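Local coordinates for antisigma-factor antagonist STAS (PDB 3LKL), which forms the C-terminal STAS domain of a membrane protein that is probably a SulP-family sulfate transporter, at residues A[68-71]-A[72-75]; A[85-88]-A[89-93]. All blocks are in the same frame, centred on the assembly; numbering follows the deposited sequence.

Interaction 1: A[68-71]-A[72-75]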
loop_
_atom_site.group_PDB
_atom_site.type_symbol
_atom_site.label_atom_id
_atom_site.label_comp_id
_atom_site.label_asym_id
_atom_site.label_seq_id
_atom_site.Cartn_x
_atom_site.Cartn_y
_atom_site.Cartn_z
ATOM N N VAL A 68 13.382 3.755 -11.959
ATOM C CA VAL A 68 13.810 2.647 -12.813
ATOM C C VAL A 68 14.803 3.145 -13.885
ATOM O O VAL A 68 15.894 2.585 -14.053
ATOM C CB VAL A 68 12.588 1.921 -13.419
ATOM C CG1 VAL A 68 13.048 0.954 -14.599
ATOM C CG2 VAL A 68 11.780 1.251 -12.238
ATOM N N LEU A 69 14.487 4.252 -14.537
ATOM C CA LEU A 69 15.362 4.720 -15.619
ATOM C C LEU A 69 16.706 5.232 -15.066
ATOM O O LEU A 69 17.755 5.036 -15.690
ATOM C CB LEU A 69 14.641 5.820 -16.464
ATOM C CG LEU A 69 13.497 5.288 -17.363
ATOM C CD1 LEU A 69 12.355 6.374 -17.596
ATOM C CD2 LEU A 69 14.064 4.726 -18.670
ATOM N N LYS A 70 16.672 5.862 -13.897
ATOM C CA LYS A 70 17.873 6.384 -13.289
ATOM C C LYS A 70 18.799 5.172 -12.926
ATOM O O LYS A 70 19.989 5.213 -13.268
ATOM C CB LYS A 70 17.506 7.272 -12.148
ATOM C CG LYS A 70 18.626 8.040 -11.407
ATOM C CD LYS A 70 19.742 8.742 -12.282
ATOM C CE LYS A 70 20.677 9.672 -11.395
ATOM N NZ LYS A 70 22.193 9.553 -11.644
ATOM N N PHE A 71 18.257 4.080 -12.374
ATOM C CA PHE A 71 19.120 2.934 -12.001
ATOM C C PHE A 71 19.705 2.349 -13.238
ATOM O O PHE A 71 20.920 2.115 -13.290
ATOM C CB PHE A 71 18.434 1.843 -11.262
ATOM C CG PHE A 71 18.370 2.072 -9.801
ATOM C CD1 PHE A 71 19.539 2.142 -9.030
ATOM C CD2 PHE A 71 17.187 2.316 -9.207
ATOM C CE1 PHE A 71 19.470 2.355 -7.702
ATOM C CE2 PHE A 71 17.111 2.539 -7.855
ATOM C CZ PHE A 71 18.247 2.519 -7.092
ATOM N N ARG A 72 18.915 2.218 -14.284
ATOM C CA ARG A 72 19.401 1.682 -15.535
ATOM C C ARG A 72 20.540 2.446 -16.140
ATOM O O ARG A 72 21.442 1.891 -16.620
ATOM C CB ARG A 72 18.291 1.613 -16.543
ATOM C CG ARG A 72 17.387 0.517 -16.313
ATOM C CD ARG A 72 16.667 0.217 -17.562
ATOM N NE ARG A 72 15.505 -0.570 -17.271
ATOM C CZ ARG A 72 14.390 -0.570 -17.967
ATOM N NH1 ARG A 72 14.251 0.194 -19.042
ATOM N NH2 ARG A 72 13.426 -1.336 -17.557
ATOM N N ARG A 73 20.435 3.743 -16.090
ATOM C CA ARG A 73 21.388 4.658 -16.610
ATOM C C ARG A 73 22.695 4.439 -15.914
ATOM O O ARG A 73 23.709 4.527 -16.527
ATOM C CB ARG A 73 20.919 6.073 -16.372
ATOM C CG ARG A 73 21.246 7.032 -17.432
ATOM C CD ARG A 73 20.080 7.918 -17.827
ATOM N NE ARG A 73 19.539 8.625 -16.696
ATOM C CZ ARG A 73 18.254 8.811 -16.479
ATOM N NH1 ARG A 73 17.862 9.448 -15.408
ATOM N NH2 ARG A 73 17.384 8.378 -17.348
ATOM N N GLU A 74 22.652 4.136 -14.633
ATOM C CA GLU A 74 23.901 3.873 -13.842
ATOM C C GLU A 74 24.490 2.494 -14.028
ATOM O O GLU A 74 25.495 2.123 -13.378
ATOM C CB GLU A 74 23.673 4.155 -12.346
ATOM C CG GLU A 74 23.245 5.633 -12.068
ATOM C CD GLU A 74 24.394 6.618 -12.287
ATOM O OE1 GLU A 74 25.535 6.278 -11.840
ATOM O OE2 GLU A 74 24.157 7.702 -12.902
ATOM N N GLY A 75 23.894 1.708 -14.916
ATOM C CA GLY A 75 24.425 0.407 -15.245
ATOM C C GLY A 75 23.703 -0.769 -14.592
ATOM O O GLY A 75 24.031 -1.911 -14.898
#
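Lys70 and Glu74 form an i to i+4 salt bridge across the C-terminal end of helix 58-73, a local contact where the helix ends in a Schellman motif before strand 77-81 of the STAS fold. Lys70 NZ lies 3.0 Å from Glu74 OE2 and meets the carboxylate from above its plane, 52° out of it. The lysine chain leaves with CG anti to the backbone N (chi1 -175°) and then bends at chi2 and chi4, while Glu74 folds at its own chi2 to bring OE2 across to the ammonium. Arg73 doubles back over the preceding turn: one face of its guanidinium lies over Leu69 O and Lys70 CA, and NH1 approaches Lys70 CD at 3.7 Å. Phe71 faces inward, its ring meeting Phe39 and its side chain touching Val78, while Val68 packs on Ile80; together they seat the helix on the sheet. Alpha-helical bonding, with Arg72 N bound to Val68 O at 3.1 Å, continues to Glu74 N, which lies 3.2 Å from Lys70 O and also makes a weak bond to Phe71 O. Gly75 then turns to positive phi (102°), a conformation that suits glycine, and its N donates to Arg72 O at 3.0 Å. Arg72, extended from CG to NE, runs alongside Val68 and lays one guanidinium face over that residue's methyl, with CG1 3.8 Å from NH2.

Interaction 2: A[85-88]-A[89-93]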
loop_
_atom_site.group_PDB
_atom_site.type_symbol
_atom_site.label_atom_id
_atom_site.label_comp_id
_atom_site.label_asym_id
_atom_site.label_seq_id
_atom_site.Cartn_x
_atom_site.Cartn_y
_atom_site.Cartn_z
ATOM N N GLU A 85 -0.094 -5.552 -7.904
ATOM C CA GLU A 85 -0.787 -5.287 -6.622
ATOM C C GLU A 85 -0.765 -3.776 -6.245
ATOM O O GLU A 85 -1.787 -3.199 -5.830
ATOM C CB GLU A 85 -0.135 -6.093 -5.536
ATOM C CG GLU A 85 -0.276 -7.579 -5.737
ATOM C CD GLU A 85 1.030 -8.335 -5.490
ATOM O OE1 GLU A 85 1.754 -8.622 -6.508
ATOM O OE2 GLU A 85 1.344 -8.617 -4.292
ATOM N N ALA A 86 0.372 -3.123 -6.424
ATOM C CA ALA A 86 0.521 -1.664 -6.053
ATOM C C ALA A 86 -0.322 -0.759 -6.883
ATOM O O ALA A 86 -0.856 0.270 -6.423
ATOM C CB ALA A 86 2.058 -1.204 -6.123
ATOM N N SER A 87 -0.437 -1.136 -8.130
ATOM C CA SER A 87 -1.093 -0.324 -9.074
ATOM C C SER A 87 -2.574 -0.667 -9.316
ATOM O O SER A 87 -3.241 0.100 -9.978
ATOM C CB SER A 87 -0.333 -0.428 -10.372
ATOM O OG SER A 87 -0.743 -1.573 -11.093
ATOM N N GLU A 88 -3.072 -1.780 -8.755
ATOM C CA GLU A 88 -4.472 -2.224 -8.942
ATOM C C GLU A 88 -5.411 -1.044 -8.629
ATOM O O GLU A 88 -6.339 -0.740 -9.394
ATOM C CB GLU A 88 -4.774 -3.421 -7.987
ATOM C CG GLU A 88 -5.882 -4.361 -8.332
ATOM C CD GLU A 88 -6.085 -5.393 -7.214
ATOM O OE1 GLU A 88 -5.191 -5.504 -6.326
ATOM O OE2 GLU A 88 -7.124 -6.105 -7.234
ATOM N N THR A 89 -5.125 -0.366 -7.524
ATOM C CA THR A 89 -5.953 0.694 -6.959
ATOM C C THR A 89 -6.330 1.742 -7.983
ATOM O O THR A 89 -7.535 1.949 -8.360
ATOM C CB THR A 89 -5.124 1.438 -5.810
ATOM O OG1 THR A 89 -3.677 1.471 -6.151
ATOM C CG2 THR A 89 -5.439 0.751 -4.473
ATOM N N LEU A 90 -5.259 2.344 -8.460
ATOM C CA LEU A 90 -5.267 3.427 -9.338
ATOM C C LEU A 90 -5.694 3.034 -10.740
ATOM O O LEU A 90 -6.349 3.829 -11.397
ATOM C CB LEU A 90 -3.872 4.001 -9.405
ATOM C CG LEU A 90 -3.610 5.236 -10.251
ATOM C CD1 LEU A 90 -4.364 6.513 -9.752
ATOM C CD2 LEU A 90 -2.104 5.455 -10.280
ATOM N N VAL A 91 -5.357 1.849 -11.223
ATOM C CA VAL A 91 -5.787 1.487 -12.566
ATOM C C VAL A 91 -7.264 1.092 -12.698
ATOM O O VAL A 91 -7.972 1.690 -13.460
ATOM C CB VAL A 91 -4.892 0.467 -13.286
ATOM C CG1 VAL A 91 -3.602 1.033 -13.603
ATOM C CG2 VAL A 91 -4.731 -0.746 -12.523
ATOM N N ASP A 92 -7.741 0.121 -11.952
ATOM C CA ASP A 92 -9.156 -0.200 -12.020
ATOM C C ASP A 92 -9.997 1.071 -11.973
ATOM O O ASP A 92 -11.014 1.148 -12.600
ATOM C CB ASP A 92 -9.558 -1.204 -10.935
ATOM C CG ASP A 92 -8.976 -2.593 -11.177
ATOM O OD1 ASP A 92 -8.249 -2.768 -12.162
ATOM O OD2 ASP A 92 -9.232 -3.521 -10.395
ATOM N N ARG A 93 -9.530 2.060 -11.229
ATOM C CA ARG A 93 -10.107 3.408 -11.132
ATOM C C ARG A 93 -9.507 4.450 -12.112
ATOM O O ARG A 93 -9.543 5.648 -11.804
ATOM C CB ARG A 93 -9.948 3.942 -9.687
#
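Ser87 and Val91 meet one turn apart in helix 83-92, the last helix of this chain, where Val91 N donates a nearly straight 3.0 Å hydrogen bond to Ser87 O. With Val91 CG1 anti to the carbonyl carbon (chi1 -68°), CG2 falls between the backbone N and the carbonyl carbon, which brings this methyl to 3.1 Å from Ser87 O. The methyl thus packs against the oxygen that accepts the Val91 amide. Ser87 OG turns back along the helix to hydrogen-bond Met83 O, so the hydroxyl is satisfied by the preceding turn.

On the next step round the helix, Asp92 N binds Glu88 O at 3.0 Å, and the two acidic side chains run obliquely past each other. Glu88 is extended, CG anti to the backbone N, and its CG lies 4.0 Å from Asp92 OD2. The carboxylates stand almost perpendicular, their planes 85° apart, with Glu88 OE2 and Asp92 OD2 separated by 4.6 Å; both of these like-charged acids are exposed, and Asp92 also packs on Asn84 of the second subunit.

Thr89 is buried, its chi1 of 34° well off the usual staggered value. Its OG1 comes within 3.1 Å of Ala86 O and hydrogen-bonds Ile55 O, tying the buried hydroxyl to the short strand 53-55. Ala86, which also shares backbone hydrogen bonding with Ile55, and Leu90 pack on Ile55, Thr89 also touches His54 and Trp56, and Leu90 reaches Val91 of the second subunit, so the helix touches both strand 53-55 and the dimer partner.

Interactions 1 and 2 are both i to i+4 contacts near the C-terminal ends of helices, on opposite sides of the chain's centre, with centres about 25 Å apart. Each is partly buried. In residues 68-75 the inner face rests on strand 77-81 of the main four-stranded sheet, whereas in residues 85-93 it leans on the short strand 53-55. The outer faces differ in charge: opposite charges pair in interaction 1, while two acids sit near each other in interaction 2. In interaction 2 Thr89 adds a side-chain hydrogen bond to strand 53-55, and the second subunit is in contact; no other chain of the assembly touches residues 68-75.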